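Local coordinates for AAEL008620-PA odorant-binding protein (Aedes aegypti, PDB 5V13), which belongs to the odorant-binding protein family and specifically binds juvenile hormone in mosquito hemolymph, at residues S272-E276 with P277-A281. Sequence-based numbering, arbitrary orientation.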
ATOM      1  N   SER B 272      -3.401   9.372  15.056  1.00 21.87           N
ATOM      2  CA  SER B 272      -3.392   8.849  16.410  1.00 28.39           C
ATOM      3  C   SER B 272      -3.423   9.955  17.453  1.00 34.31           C
ATOM      4  O   SER B 272      -3.304   9.661  18.645  1.00 31.76           O
ATOM      5  CB  SER B 272      -2.164   7.953  16.637  1.00 33.94           C
ATOM      6  OG  SER B 272      -0.976   8.720  16.692  1.00 35.26           O
ATOM      7  N   SER B 273      -3.584  11.212  17.035  1.00 29.92           N
ATOM      8  CA  SER B 273      -3.637  12.318  17.982  1.00 26.84           C
ATOM      9  C   SER B 273      -4.850  12.182  18.888  1.00 28.17           C
ATOM     10  O   SER B 273      -5.923  11.740  18.460  1.00 29.38           O
ATOM     11  CB  SER B 273      -3.697  13.661  17.247  1.00 30.03           C
ATOM     12  OG  SER B 273      -3.993  14.721  18.151  1.00 27.47           O
ATOM     13  N   LYS B 274      -4.670  12.565  20.148  1.00 28.02           N
ATOM     14  CA  LYS B 274      -5.757  12.640  21.112  1.00 27.05           C
ATOM     15  C   LYS B 274      -6.220  14.074  21.367  1.00 25.94           C
ATOM     16  O   LYS B 274      -7.104  14.289  22.196  1.00 33.31           O
ATOM     17  CB  LYS B 274      -5.335  11.964  22.422  1.00 31.27           C
ATOM     18  CG  LYS B 274      -4.989  10.478  22.246  1.00 28.08           C
ATOM     19  CD  LYS B 274      -6.202   9.671  21.787  1.00 35.87           C
ATOM     20  CE  LYS B 274      -5.868   8.191  21.609  1.00 41.71           C
ATOM     21  NZ  LYS B 274      -7.094   7.347  21.434  1.00 39.21           N
ATOM     22  N   GLU B 275      -5.661  15.050  20.660  1.00 26.42           N
ATOM     23  CA  GLU B 275      -6.184  16.405  20.685  1.00 32.68           C
ATOM     24  C   GLU B 275      -7.381  16.532  19.754  1.00 27.65           C
ATOM     25  O   GLU B 275      -7.497  15.819  18.757  1.00 26.33           O
ATOM     26  CB  GLU B 275      -5.110  17.399  20.263  1.00 35.31           C
ATOM     27  CG  GLU B 275      -3.804  17.233  20.989  1.00 37.07           C
ATOM     28  CD  GLU B 275      -2.793  18.258  20.544  1.00 47.21           C
ATOM     29  OE1 GLU B 275      -1.868  17.898  19.786  1.00 54.76           O
ATOM     30  OE2 GLU B 275      -2.939  19.435  20.934  1.00 55.59           O
ATOM     31  N   GLU B 276      -8.278  17.452  20.089  1.00 31.40           N
ATOM     32  CA  GLU B 276      -9.404  17.730  19.217  1.00 27.04           C
ATOM     33  C   GLU B 276      -9.025  18.792  18.193  1.00 22.66           C
ATOM     34  O   GLU B 276      -8.135  19.615  18.442  1.00 33.55           O
ATOM     35  CB  GLU B 276     -10.602  18.187  20.047  1.00 21.07           C
ATOM     36  CG  GLU B 276     -11.166  17.111  20.984  1.00 27.94           C
ATOM     37  CD  GLU B 276     -11.840  15.964  20.235  1.00 27.57           C
ATOM     38  OE1 GLU B 276     -12.378  15.058  20.893  1.00 29.16           O
ATOM     39  OE2 GLU B 276     -11.838  15.961  18.984  1.00 25.70           O
ATOM     40  N   PRO B 277      -9.683  18.818  17.017  1.00 18.23           N
ATOM     41  CA  PRO B 277     -10.786  17.949  16.582  1.00 19.67           C
ATOM     42  C   PRO B 277     -10.325  16.604  16.023  1.00 17.64           C
ATOM     43  O   PRO B 277     -11.165  15.822  15.587  1.00 25.21           O
ATOM     44  CB  PRO B 277     -11.461  18.776  15.487  1.00 20.90           C
ATOM     45  CG  PRO B 277     -10.326  19.537  14.862  1.00 16.77           C
ATOM     46  CD  PRO B 277      -9.391  19.865  16.021  1.00 21.82           C
ATOM     47  N   TRP B 278      -9.017  16.343  16.060  1.00 22.42           N
ATOM     48  CA  TRP B 278      -8.470  15.169  15.375  1.00 28.45           C
ATOM     49  C   TRP B 278      -8.981  13.868  15.984  1.00 30.33           C
ATOM     50  O   TRP B 278      -9.314  12.925  15.253  1.00 24.52           O
ATOM     51  CB  TRP B 278      -6.939  15.224  15.392  1.00 22.95           C
ATOM     52  CG  TRP B 278      -6.435  16.610  15.112  1.00 25.07           C
ATOM     53  CD1 TRP B 278      -5.734  17.411  15.963  1.00 26.78           C
ATOM     54  CD2 TRP B 278      -6.653  17.383  13.922  1.00 24.59           C
ATOM     55  NE1 TRP B 278      -5.476  18.621  15.370  1.00 22.87           N
ATOM     56  CE2 TRP B 278      -6.034  18.632  14.119  1.00 24.16           C
ATOM     57  CE3 TRP B 278      -7.292  17.131  12.699  1.00 16.89           C
ATOM     58  CZ2 TRP B 278      -6.040  19.631  13.149  1.00 25.35           C
ATOM     59  CZ3 TRP B 278      -7.309  18.134  11.738  1.00 20.06           C
ATOM     60  CH2 TRP B 278      -6.678  19.362  11.966  1.00 24.20           C
ATOM     61  N   LYS B 279      -9.059  13.794  17.314  1.00 23.71           N
ATOM     62  CA  LYS B 279      -9.522  12.563  17.952  1.00 19.24           C
ATOM     63  C   LYS B 279     -10.963  12.267  17.575  1.00 26.08           C
ATOM     64  O   LYS B 279     -11.305  11.133  17.212  1.00 25.34           O
ATOM     65  CB  LYS B 279      -9.374  12.655  19.477  1.00 23.26           C
ATOM     66  CG  LYS B 279      -9.880  11.408  20.190  1.00 32.44           C
ATOM     67  CD  LYS B 279     -10.409  11.710  21.578  1.00 45.00           C
ATOM     68  CE  LYS B 279      -9.282  12.115  22.503  1.00 51.29           C
ATOM     69  NZ  LYS B 279      -9.757  12.895  23.677  1.00 52.73           N
ATOM     70  N   SER B 280     -11.830  13.281  17.648  1.00 18.17           N
ATOM     71  CA  SER B 280     -13.223  13.069  17.277  1.00 25.27           C
ATOM     72  C   SER B 280     -13.354  12.684  15.815  1.00 19.64           C
ATOM     73  O   SER B 280     -14.248  11.910  15.456  1.00 26.53           O
ATOM     74  CB  SER B 280     -14.050  14.317  17.563  1.00 20.20           C
ATOM     75  OG  SER B 280     -14.300  14.410  18.951  1.00 22.18           O
ATOM     76  N   ALA B 281     -12.493  13.232  14.960  1.00 18.25           N
ATOM     77  CA  ALA B 281     -12.581  12.940  13.535  1.00 17.15           C
ATOM     78  C   ALA B 281     -12.320  11.465  13.269  1.00 25.14           C
ATOM     79  O   ALA B 281     -13.039  10.822  12.488  1.00 20.95           O
ATOM     80  CB  ALA B 281     -11.578  13.794  12.758  1.00 13.95           C
TER
HETATM   81  O   HOH W   1      -9.308  15.240  24.552  1.00 24.93           O
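The amino-terminal turn of helix 278-286 meets the loop leading into it, where the E276 carboxylate grips S280. OE2 of E276 accepts the backbone N-H of S280 at 3.0 Å, with an N-H...O angle of 151°. It is met on its syn side, with the donor somewhat out of the carboxylate plane. The S280 hydroxyl OG lies 2.8 Å from E276 OE1. The E276 side chain reaches S280 because CG is anti to the carbonyl carbon and the chain bends at chi2 (-69°). This folds the carboxylate back over the first turn. One residue earlier, E275 O takes the N-H of K279 at 2.9 Å.

The peptide bond between E276 and P277 is cis. P277 CD sits 4.0 Å above the W278 ring, over its centre. S273 OG approaches the same ring obliquely, 3.9 Å from CD1. That hydroxyl oxygen also accepts the N-H of E275, an ST turn, which probably helps fix the loop. The side chains of K274 and K279 cross at about a right angle. K279 CE packs on K274 CB at 4.0 Å. K274 also packs on L89 of the second subunit.

W278 also meets the ring of F269 and the side chains of L37 and N38. E276 and S280 pack on I48 of helix 44-51. W278 and A281 touch the bound juvenile hormone, so this turn supplies part of the pocket wall.

E275 O thus serves K279 N as a helical carbonyl would, though it lies in the loop, and E276 OE2 serves the N-H of S280. The negative carboxylate probably also interacts favourably with the helix dipole. K279 NZ, 4.4 Å from E276 OE1, is too far for a salt bridge but may add a weak attraction.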